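PDB 3CYM: HRDC domain-containing protein, which is uncharacterized but probably acts as a 3'-5' exonuclease on nucleic acids, as in ribonuclease D-like proteins. Local coordinates for residues P217-V221 against S222-E226; Y251-P255 against T256-S260; N317-Q320 against D321-L325. One frame throughout, in Å; residues are numbered along the deposited sequence.

Interaction 1 (P217-V221 against S222-E226); sequences PWMHV and SHITE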
ATOM      1  N   PRO A 217     -11.460  -9.609  -6.720  1.00 30.83           N
ATOM      2  CA  PRO A 217     -10.031  -9.808  -6.949  1.00 28.13           C
ATOM      3  C   PRO A 217      -9.617 -10.490  -8.270  1.00 28.68           C
ATOM      4  O   PRO A 217      -8.702  -9.992  -8.946  1.00 24.47           O
ATOM      5  CB  PRO A 217      -9.606 -10.629  -5.731  1.00 28.45           C
ATOM      6  CG  PRO A 217     -10.519 -10.155  -4.663  1.00 22.86           C
ATOM      7  CD  PRO A 217     -11.838 -10.040  -5.361  1.00 28.50           C
ATOM      8  N   TRP A 218     -10.297 -11.575  -8.654  1.00 21.11           N
ATOM      9  CA  TRP A 218      -9.931 -12.313  -9.873  1.00 23.50           C
ATOM     10  C   TRP A 218     -10.062 -11.519 -11.175  1.00 23.93           C
ATOM     11  O   TRP A 218      -9.518 -11.911 -12.208  1.00 25.50           O
ATOM     12  CB  TRP A 218     -10.682 -13.651  -9.979  1.00 20.72           C
ATOM     13  CG  TRP A 218     -12.165 -13.561 -10.230  1.00 17.24           C
ATOM     14  CD1 TRP A 218     -13.158 -13.649  -9.292  1.00 16.82           C
ATOM     15  CD2 TRP A 218     -12.830 -13.421 -11.503  1.00 21.12           C
ATOM     16  NE1 TRP A 218     -14.389 -13.560  -9.896  1.00 22.86           N
ATOM     17  CE2 TRP A 218     -14.219 -13.415 -11.250  1.00 14.68           C
ATOM     18  CE3 TRP A 218     -12.385 -13.297 -12.829  1.00 24.25           C
ATOM     19  CZ2 TRP A 218     -15.169 -13.280 -12.271  1.00 19.51           C
ATOM     20  CZ3 TRP A 218     -13.331 -13.166 -13.843  1.00 17.35           C
ATOM     21  CH2 TRP A 218     -14.705 -13.156 -13.554  1.00 20.04           C
ATOM     22  N   MET A 219     -10.785 -10.404 -11.116  1.00 26.67           N
ATOM     23  CA  MET A 219     -11.070  -9.590 -12.291  1.00 31.73           C
ATOM     24  C   MET A 219      -9.852  -8.729 -12.652  1.00 32.58           C
ATOM     25  O   MET A 219      -9.829  -8.063 -13.692  1.00 33.71           O
ATOM     26  CB  MET A 219     -12.306  -8.725 -12.024  1.00 31.03           C
ATOM     27  CG  MET A 219     -13.101  -8.328 -13.251  1.00 34.86           C
ATOM     28  SD  MET A 219     -13.783  -9.710 -14.177  1.00 21.86           S
ATOM     29  CE  MET A 219     -14.618  -8.813 -15.486  1.00 25.00           C
ATOM     30  N   HIS A 220      -8.833  -8.782 -11.797  1.00 32.38           N
ATOM     31  CA  HIS A 220      -7.649  -7.929 -11.912  1.00 33.74           C
ATOM     32  C   HIS A 220      -6.464  -8.635 -12.569  1.00 34.08           C
ATOM     33  O   HIS A 220      -5.309  -8.449 -12.181  1.00 40.15           O
ATOM     34  CB  HIS A 220      -7.297  -7.339 -10.545  1.00 31.81           C
ATOM     35  CG  HIS A 220      -8.290  -6.328 -10.075  1.00 31.47           C
ATOM     36  ND1 HIS A 220      -8.045  -4.973 -10.115  1.00 40.81           N
ATOM     37  CD2 HIS A 220      -9.553  -6.468  -9.608  1.00 38.31           C
ATOM     38  CE1 HIS A 220      -9.104  -4.322  -9.667  1.00 41.66           C
ATOM     39  NE2 HIS A 220     -10.034  -5.207  -9.354  1.00 43.80           N
ATOM     40  N   VAL A 221      -6.782  -9.455 -13.566  1.00 30.14           N
ATOM     41  CA  VAL A 221      -5.803 -10.082 -14.436  1.00 26.79           C
ATOM     42  C   VAL A 221      -5.589  -9.098 -15.584  1.00 25.73           C
ATOM     43  O   VAL A 221      -6.557  -8.599 -16.146  1.00 28.50           O
ATOM     44  CB  VAL A 221      -6.353 -11.422 -14.970  1.00 20.04           C
ATOM     45  CG1 VAL A 221      -5.477 -11.987 -16.068  1.00 22.31           C
ATOM     46  CG2 VAL A 221      -6.525 -12.435 -13.826  1.00 20.75           C
ATOM     47  N   SER A 222      -4.334  -8.791 -15.905  1.00 28.79           N
ATOM     48  CA  SER A 222      -4.052  -7.858 -16.992  0.50 29.90           C
ATOM     49  C   SER A 222      -4.541  -8.410 -18.332  1.00 31.92           C
ATOM     50  O   SER A 222      -4.491  -9.623 -18.579  1.00 30.11           O
ATOM     51  CB  SER A 222      -2.567  -7.470 -17.044  0.50 29.30           C
ATOM     52  OG  SER A 222      -1.725  -8.602 -16.973  0.50 26.56           O
ATOM     53  N   HIS A 223      -5.049  -7.497 -19.166  1.00 30.46           N
ATOM     54  CA  HIS A 223      -5.636  -7.786 -20.483  1.00 29.35           C
ATOM     55  C   HIS A 223      -6.945  -8.579 -20.414  1.00 30.43           C
ATOM     56  O   HIS A 223      -7.319  -9.250 -21.386  1.00 23.94           O
ATOM     57  CB  HIS A 223      -4.630  -8.455 -21.431  1.00 31.42           C
ATOM     58  CG  HIS A 223      -3.440  -7.603 -21.740  1.00 44.24           C
ATOM     59  ND1 HIS A 223      -3.313  -6.902 -22.920  1.00 49.60           N
ATOM     60  CD2 HIS A 223      -2.327  -7.332 -21.018  1.00 48.90           C
ATOM     61  CE1 HIS A 223      -2.171  -6.238 -22.914  1.00 50.00           C
ATOM     62  NE2 HIS A 223      -1.555  -6.479 -21.771  1.00 51.42           N
ATOM     63  N   ILE A 224      -7.645  -8.461 -19.278  1.00 30.32           N
ATOM     64  CA  ILE A 224      -8.920  -9.161 -19.023  1.00 33.45           C
ATOM     65  C   ILE A 224     -10.033  -8.665 -19.945  1.00 33.85           C
ATOM     66  O   ILE A 224     -10.966  -9.407 -20.280  1.00 30.63           O
ATOM     67  CB  ILE A 224      -9.352  -9.065 -17.507  1.00 32.36           C
ATOM     68  CG1 ILE A 224     -10.519 -10.000 -17.178  1.00 29.89           C
ATOM     69  CG2 ILE A 224      -9.662  -7.620 -17.083  1.00 30.51           C
ATOM     70  CD1 ILE A 224     -10.253 -11.424 -17.513  1.00 23.14           C
ATOM     71  N   THR A 225      -9.887  -7.414 -20.377  1.00 34.38           N
ATOM     72  CA  THR A 225     -10.853  -6.729 -21.221  1.00 34.41           C
ATOM     73  C   THR A 225     -11.013  -7.409 -22.586  1.00 34.55           C
ATOM     74  O   THR A 225     -12.092  -7.386 -23.175  1.00 34.37           O
ATOM     75  CB  THR A 225     -10.516  -5.209 -21.342  1.00 32.65           C
ATOM     76  OG1 THR A 225     -11.491  -4.556 -22.164  1.00 36.49           O
ATOM     77  CG2 THR A 225      -9.126  -4.986 -21.908  1.00 27.78           C
ATOM     78  N   GLU A 226      -9.951  -8.073 -23.036  1.00 33.31           N
ATOM     79  CA  GLU A 226      -9.931  -8.796 -24.301  1.00 35.40           C
ATOM     80  C   GLU A 226     -10.783 -10.068 -24.275  1.00 35.20           C
ATOM     81  O   GLU A 226     -10.918 -10.746 -25.292  1.00 35.81           O
ATOM     82  CB  GLU A 226      -8.490  -9.170 -24.648  1.00 37.17           C
ATOM     83  CG  GLU A 226      -7.510  -8.001 -24.740  1.00 38.89           C
ATOM     84  CD  GLU A 226      -6.079  -8.458 -24.969  1.00 43.41           C
ATOM     85  OE1 GLU A 226      -5.861  -9.668 -25.202  1.00 44.56           O
ATOM     86  OE2 GLU A 226      -5.165  -7.606 -24.916  1.00 46.72           O
TER
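Ile224 has CG1 opposite its backbone N (chi1 -169°), which places CG2 between the backbone N and the carbonyl carbon and faces it toward the preceding residues. Ile224 CG2 lies 3.4 Å from both Met219 O and Val221 O. Met219 has its own first torsion near trans (chi1 -153°), and a bend at chi2 brings SD nearer Ile224. The touch there is loose, with Met219 SD 4.4 Å from Ile224 CG1. The closer packing is on the backbone, where Ile224 CB and CG2 lie against Val221 O and Met219 O.

The bend itself is a type II beta turn from Val221 to Ile224. Its closing bond, Ile224 N to Val221 O, is weak, at 3.3 Å, and far from straight. His223 takes the third position of the turn with a positive phi, and its CB points away from residues 217-221. Val221 keeps CG1 alongside the next peptide, 3.4 Å from Ser222 N. That same N-H is bonded to the carboxylate of Asp261. Val221 and Ile224 both rest on Ile265 of helix 261-270, and Ile224 also reaches Val237 of helix 231-250.

His223 ND1 donates to Glu226 OE2 at 2.8 Å. The oxygen lies in the plane of the imidazole, but the donor stands 46° out of the carboxylate plane. The bond limits how the ring can turn. The carboxylate would be expected to favour a protonated imidazole. Glu226 has a second partner through OE1, which forms a salt bridge with Lys269, so both of its oxygens are engaged.

Interaction 2 (Y251-P255 against T256-S260); sequences YDIAP and TLLLS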
ATOM      1  N   TYR A 251       2.506 -22.000  -0.953  1.00 29.39           N
ATOM      2  CA  TYR A 251       3.939 -22.092  -1.230  1.00 29.38           C
ATOM      3  C   TYR A 251       4.714 -20.797  -0.979  1.00 27.68           C
ATOM      4  O   TYR A 251       5.927 -20.755  -1.199  1.00 25.26           O
ATOM      5  CB  TYR A 251       4.172 -22.591  -2.654  1.00 28.85           C
ATOM      6  CG  TYR A 251       3.917 -24.067  -2.798  1.00 31.25           C
ATOM      7  CD1 TYR A 251       4.918 -24.990  -2.522  1.00 35.56           C
ATOM      8  CD2 TYR A 251       2.675 -24.546  -3.187  1.00 32.27           C
ATOM      9  CE1 TYR A 251       4.694 -26.348  -2.641  1.00 36.75           C
ATOM     10  CE2 TYR A 251       2.438 -25.909  -3.310  1.00 35.42           C
ATOM     11  CZ  TYR A 251       3.455 -26.801  -3.036  1.00 32.82           C
ATOM     12  OH  TYR A 251       3.238 -28.151  -3.152  1.00 31.77           O
ATOM     13  N   ASP A 252       3.999 -19.763  -0.525  1.00 24.08           N
ATOM     14  CA  ASP A 252       4.565 -18.460  -0.132  1.00 19.77           C
ATOM     15  C   ASP A 252       5.399 -17.826  -1.254  1.00 19.79           C
ATOM     16  O   ASP A 252       6.612 -17.650  -1.132  1.00 14.97           O
ATOM     17  CB  ASP A 252       5.350 -18.586   1.181  1.00 21.88           C
ATOM     18  CG  ASP A 252       5.686 -17.247   1.797  1.00 19.01           C
ATOM     19  OD1 ASP A 252       5.105 -16.218   1.379  1.00 19.51           O
ATOM     20  OD2 ASP A 252       6.541 -17.230   2.706  1.00 23.73           O
ATOM     21  N   ILE A 253       4.726 -17.497  -2.350  1.00 18.88           N
ATOM     22  CA  ILE A 253       5.378 -16.972  -3.543  1.00 20.31           C
ATOM     23  C   ILE A 253       4.394 -16.058  -4.269  1.00 18.58           C
ATOM     24  O   ILE A 253       3.184 -16.289  -4.211  1.00 20.70           O
ATOM     25  CB  ILE A 253       5.913 -18.144  -4.454  1.00 20.06           C
ATOM     26  CG1 ILE A 253       6.734 -17.619  -5.643  1.00 15.93           C
ATOM     27  CG2 ILE A 253       4.783 -19.098  -4.855  1.00 20.89           C
ATOM     28  CD1 ILE A 253       7.353 -18.703  -6.501  1.00 15.03           C
ATOM     29  N   ALA A 254       4.908 -15.005  -4.910  1.00 17.77           N
ATOM     30  CA  ALA A 254       4.091 -14.095  -5.718  1.00 18.74           C
ATOM     31  C   ALA A 254       3.339 -14.882  -6.789  1.00 18.03           C
ATOM     32  O   ALA A 254       3.963 -15.616  -7.549  1.00 22.01           O
ATOM     33  CB  ALA A 254       4.963 -13.036  -6.359  1.00 15.37           C
ATOM     34  N   PRO A 255       1.996 -14.750  -6.828  1.00 22.25           N
ATOM     35  CA  PRO A 255       1.115 -15.505  -7.732  1.00 20.11           C
ATOM     36  C   PRO A 255       1.561 -15.539  -9.196  1.00 22.37           C
ATOM     37  O   PRO A 255       1.478 -16.589  -9.833  1.00 19.41           O
ATOM     38  CB  PRO A 255      -0.220 -14.781  -7.599  1.00 20.73           C
ATOM     39  CG  PRO A 255      -0.195 -14.210  -6.235  1.00 24.15           C
ATOM     40  CD  PRO A 255       1.226 -13.857  -5.941  1.00 20.43           C
ATOM     41  N   THR A 256       2.065 -14.413  -9.704  1.00 22.26           N
ATOM     42  CA  THR A 256       2.465 -14.310 -11.109  1.00 20.48           C
ATOM     43  C   THR A 256       3.802 -14.989 -11.424  1.00 21.41           C
ATOM     44  O   THR A 256       4.220 -15.042 -12.585  1.00 17.77           O
ATOM     45  CB  THR A 256       2.504 -12.853 -11.573  1.00 19.85           C
ATOM     46  OG1 THR A 256       3.247 -12.083 -10.628  1.00 22.65           O
ATOM     47  CG2 THR A 256       1.087 -12.289 -11.692  1.00 16.60           C
ATOM     48  N   LEU A 257       4.476 -15.488 -10.390  1.00 19.88           N
ATOM     49  CA  LEU A 257       5.644 -16.337 -10.581  1.00 19.20           C
ATOM     50  C   LEU A 257       5.222 -17.778 -10.872  1.00 22.10           C
ATOM     51  O   LEU A 257       5.953 -18.534 -11.512  1.00 26.09           O
ATOM     52  CB  LEU A 257       6.589 -16.262  -9.373  1.00 18.43           C
ATOM     53  CG  LEU A 257       7.475 -15.012  -9.279  1.00 17.63           C
ATOM     54  CD1 LEU A 257       8.069 -14.846  -7.891  1.00 17.47           C
ATOM     55  CD2 LEU A 257       8.579 -15.068 -10.322  1.00 18.34           C
ATOM     56  N   LEU A 258       4.030 -18.147 -10.412  1.00 25.04           N
ATOM     57  CA  LEU A 258       3.499 -19.491 -10.631  1.00 23.16           C
ATOM     58  C   LEU A 258       2.840 -19.635 -11.994  1.00 22.19           C
ATOM     59  O   LEU A 258       2.930 -20.679 -12.635  1.00 21.66           O
ATOM     60  CB  LEU A 258       2.496 -19.844  -9.535  1.00 20.53           C
ATOM     61  CG  LEU A 258       3.076 -20.005  -8.135  1.00 23.39           C
ATOM     62  CD1 LEU A 258       2.030 -20.637  -7.234  1.00 18.96           C
ATOM     63  CD2 LEU A 258       4.370 -20.846  -8.154  1.00 20.14           C
ATOM     64  N   LEU A 259       2.165 -18.574 -12.419  1.00 22.82           N
ATOM     65  CA  LEU A 259       1.430 -18.558 -13.669  1.00 18.53           C
ATOM     66  C   LEU A 259       1.219 -17.097 -14.063  1.00 21.52           C
ATOM     67  O   LEU A 259       0.741 -16.282 -13.261  1.00 23.17           O
ATOM     68  CB  LEU A 259       0.094 -19.313 -13.515  1.00 12.80           C
ATOM     69  CG  LEU A 259      -0.827 -19.505 -14.724  1.00 11.67           C
ATOM     70  CD1 LEU A 259      -0.231 -20.457 -15.753  1.00  5.16           C
ATOM     71  CD2 LEU A 259      -2.181 -20.004 -14.256  1.00 13.04           C
ATOM     72  N   SER A 260       1.600 -16.769 -15.293  1.00 20.00           N
ATOM     73  CA  SER A 260       1.445 -15.428 -15.827  1.00 20.79           C
ATOM     74  C   SER A 260      -0.010 -15.115 -16.171  1.00 20.40           C
ATOM     75  O   SER A 260      -0.818 -16.024 -16.386  1.00 14.90           O
ATOM     76  CB  SER A 260       2.292 -15.281 -17.085  1.00 26.86           C
ATOM     77  OG  SER A 260       1.750 -16.063 -18.133  1.00 25.20           O
TER
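Pro255 O is gripped by the backbone amides of Leu258 and Leu259. Leu258 N donates to Pro255 O at 3.0 Å, and Leu259 N adds a weak bond to the same oxygen at 3.3 Å. The first donor sits well above the carbonyl plane, 58° out of it. One residue earlier, Leu257 N is bonded to Ala254 O at 2.9 Å. These bonds run three or four residues along the chain and wind the segment into a single tight turn.

Ile253 enters the turn from the preceding loop. CG1 stands opposite the backbone N (chi1 -174°); CG1 goes mainly to Leu257 and CG2 to Leu258. Ile253 CG1 meets Leu257 CD1 at 3.8 Å, and these two side chains cross at about a right angle. The other branch, Ile253 CG2, lies 3.8 Å from Leu258 CD2. The end of the chain, Ile253 CD1, lies 3.8 Å from Leu257 CB. Ala254 completes the cluster, with its CB 3.9 Å from Leu257 CD1. An alanine in place of Ile253 would probably open a gap beside Leu257 and Leu258 and cost both leucines part of their packing.

The cluster is buried. Ile253 also touches Tyr303 and Ile306, and Leu258 packs on Leu247 of helix 231-250. Asp252 forms a salt bridge with Arg52, and the backbone of Ala254 bonds to that of Phe51, so the loop also joins the exonuclease part of the chain. At the other end, Ser260 is the N-cap of helix 261-270. The whole is a short, weakly bonded helical turn beginning near a proline, in the connection between two longer helices of the HRDC domain.

Interaction 3 (N317-Q320 against D321-L325); sequences NIIQ and DALAL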
ATOM      1  N   ASN A 317      -6.166 -29.514 -15.284  1.00 25.77           N
ATOM      2  CA  ASN A 317      -7.312 -29.961 -14.478  1.00 24.47           C
ATOM      3  C   ASN A 317      -8.290 -28.835 -14.138  1.00 24.09           C
ATOM      4  O   ASN A 317      -9.497 -29.048 -14.073  1.00 25.93           O
ATOM      5  CB  ASN A 317      -6.835 -30.579 -13.153  1.00 27.40           C
ATOM      6  CG  ASN A 317      -6.086 -31.895 -13.331  1.00 35.11           C
ATOM      7  OD1 ASN A 317      -6.300 -32.636 -14.295  1.00 32.03           O
ATOM      8  ND2 ASN A 317      -5.204 -32.197 -12.373  1.00 37.75           N
ATOM      9  N   ILE A 318      -7.755 -27.645 -13.893  1.00 23.40           N
ATOM     10  CA  ILE A 318      -8.567 -26.484 -13.549  1.00 20.88           C
ATOM     11  C   ILE A 318      -9.364 -26.008 -14.771  1.00 19.67           C
ATOM     12  O   ILE A 318     -10.546 -25.678 -14.642  1.00 22.07           O
ATOM     13  CB  ILE A 318      -7.688 -25.356 -12.919  1.00 20.78           C
ATOM     14  CG1 ILE A 318      -7.123 -25.798 -11.558  1.00 21.28           C
ATOM     15  CG2 ILE A 318      -8.449 -24.044 -12.782  1.00 16.55           C
ATOM     16  CD1 ILE A 318      -8.171 -26.210 -10.513  1.00 23.77           C
ATOM     17  N   ILE A 319      -8.722 -26.012 -15.944  1.00 20.85           N
ATOM     18  CA  ILE A 319      -9.382 -25.609 -17.187  0.50 18.91           C
ATOM     19  C   ILE A 319     -10.542 -26.570 -17.503  1.00 22.03           C
ATOM     20  O   ILE A 319     -11.623 -26.123 -17.920  1.00 22.70           O
ATOM     21  CB  ILE A 319      -8.366 -25.465 -18.362  0.50 16.75           C
ATOM     22  CG1 ILE A 319      -7.321 -24.391 -18.040  0.50 14.34           C
ATOM     23  CG2 ILE A 319      -9.067 -25.109 -19.676  0.50 13.59           C
ATOM     24  CD1 ILE A 319      -6.044 -24.484 -18.881  0.50  7.02           C
ATOM     25  N   GLN A 320     -10.325 -27.867 -17.264  1.00 23.98           N
ATOM     26  CA  GLN A 320     -11.361 -28.899 -17.383  1.00 23.49           C
ATOM     27  C   GLN A 320     -12.586 -28.600 -16.525  1.00 20.08           C
ATOM     28  O   GLN A 320     -13.709 -28.640 -17.016  1.00 19.58           O
ATOM     29  CB  GLN A 320     -10.800 -30.257 -16.969  1.00 28.74           C
ATOM     30  CG  GLN A 320     -10.670 -31.269 -18.087  1.00 41.68           C
ATOM     31  CD  GLN A 320     -10.867 -32.692 -17.586  1.00 50.46           C
ATOM     32  OE1 GLN A 320     -10.467 -33.033 -16.468  1.00 46.93           O
ATOM     33  NE2 GLN A 320     -11.498 -33.528 -18.409  1.00 56.32           N
ATOM     34  N   ASP A 321     -12.346 -28.305 -15.247  1.00 21.01           N
ATOM     35  CA  ASP A 321     -13.386 -27.930 -14.281  1.00 22.66           C
ATOM     36  C   ASP A 321     -14.180 -26.710 -14.722  1.00 25.48           C
ATOM     37  O   ASP A 321     -15.410 -26.717 -14.684  1.00 28.88           O
ATOM     38  CB  ASP A 321     -12.762 -27.642 -12.915  1.00 17.80           C
ATOM     39  CG  ASP A 321     -12.087 -28.852 -12.313  1.00 33.30           C
ATOM     40  OD1 ASP A 321     -12.383 -29.988 -12.754  1.00 34.39           O
ATOM     41  OD2 ASP A 321     -11.251 -28.666 -11.399  1.00 38.88           O
ATOM     42  N   ALA A 322     -13.461 -25.671 -15.145  1.00 23.81           N
ATOM     43  CA  ALA A 322     -14.063 -24.443 -15.633  1.00 17.47           C
ATOM     44  C   ALA A 322     -14.963 -24.681 -16.853  1.00 17.30           C
ATOM     45  O   ALA A 322     -16.034 -24.084 -16.964  1.00 20.36           O
ATOM     46  CB  ALA A 322     -12.977 -23.438 -15.953  1.00 11.27           C
ATOM     47  N   LEU A 323     -14.527 -25.569 -17.746  1.00 13.17           N
ATOM     48  CA  LEU A 323     -15.248 -25.881 -18.976  1.00 20.79           C
ATOM     49  C   LEU A 323     -16.398 -26.873 -18.735  1.00 24.13           C
ATOM     50  O   LEU A 323     -17.222 -27.105 -19.622  1.00 29.43           O
ATOM     51  CB  LEU A 323     -14.281 -26.420 -20.055  1.00 18.71           C
ATOM     52  CG  LEU A 323     -13.350 -25.443 -20.797  1.00 24.70           C
ATOM     53  CD1 LEU A 323     -12.272 -26.175 -21.572  1.00 14.96           C
ATOM     54  CD2 LEU A 323     -14.116 -24.513 -21.741  1.00 23.18           C
ATOM     55  N   ALA A 324     -16.442 -27.458 -17.540  1.00 23.54           N
ATOM     56  CA  ALA A 324     -17.517 -28.372 -17.153  1.00 22.70           C
ATOM     57  C   ALA A 324     -18.627 -27.647 -16.381  1.00 27.63           C
ATOM     58  O   ALA A 324     -19.626 -28.262 -15.991  1.00 32.82           O
ATOM     59  CB  ALA A 324     -16.962 -29.532 -16.335  1.00 20.78           C
ATOM     60  N   LEU A 325     -18.441 -26.346 -16.158  1.00 27.84           N
ATOM     61  CA  LEU A 325     -19.429 -25.510 -15.476  1.00 29.44           C
ATOM     62  C   LEU A 325     -20.685 -25.303 -16.313  1.00 27.98           C
ATOM     63  O   LEU A 325     -20.583 -25.056 -17.517  1.00 30.46           O
ATOM     64  CB  LEU A 325     -18.847 -24.130 -15.153  1.00 26.19           C
ATOM     65  CG  LEU A 325     -18.063 -23.919 -13.866  1.00 28.89           C
ATOM     66  CD1 LEU A 325     -17.819 -22.431 -13.713  1.00 24.65           C
ATOM     67  CD2 LEU A 325     -18.831 -24.446 -12.681  1.00 23.11           C
TER
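Ile319 and Leu323 lie side by side and point the same way, one helical turn apart. In one of two modelled conformers of the isoleucine, Ile319 CG2 is 3.9 Å from Leu323 CD1. With CG beside the backbone N (chi1 -76°), Leu323 CG lies 3.4 Å from Ile319 O.

Backbone bonds set this spacing. Leu323 N donates to Ile319 O at 3.0 Å, and Ala322 N to Ile318 O at 3.0 Å. Asp321 N donates to Asn317 O at 3.2 Å. Ala324 N also donates to Asp321 O, three residues back.

Farther out, other parts of the chain cover the apolar side. Ile319 touches Pro272, and Leu323 touches Lys271, His273 and Gln232. Ile318 rests on Ala239 and Arg243 of helix 231-250. Asn317, Gln320 and Asp321 are exposed. Apolar residues toward helix 231-250 and the loop of Lys271, Pro272 and His273, and polar ones toward solvent, are the pattern of an amphipathic alpha helix, here the last turns of helix 312-323.

Overall arrangement
From the N terminus, interaction 1 comes first, in the loop between helix 193-207 and helix 231-250. Interaction 2 follows helix 231-250 and leads into helix 261-270. Interaction 3 comes last, at the end of helix 312-323. The three are in series. Each is a single unbroken stretch that closes only its own turn, so none nests in or crosses another. Nearest atoms are about 6 Å apart between interactions 1 and 2, about 10 Å between 1 and 3 and about 8 Å between 2 and 3, so they do not touch. Side chains from all three meet helix 231-250, which thereby links the loop 217-226, the short helix 255-258 and helix 312-323.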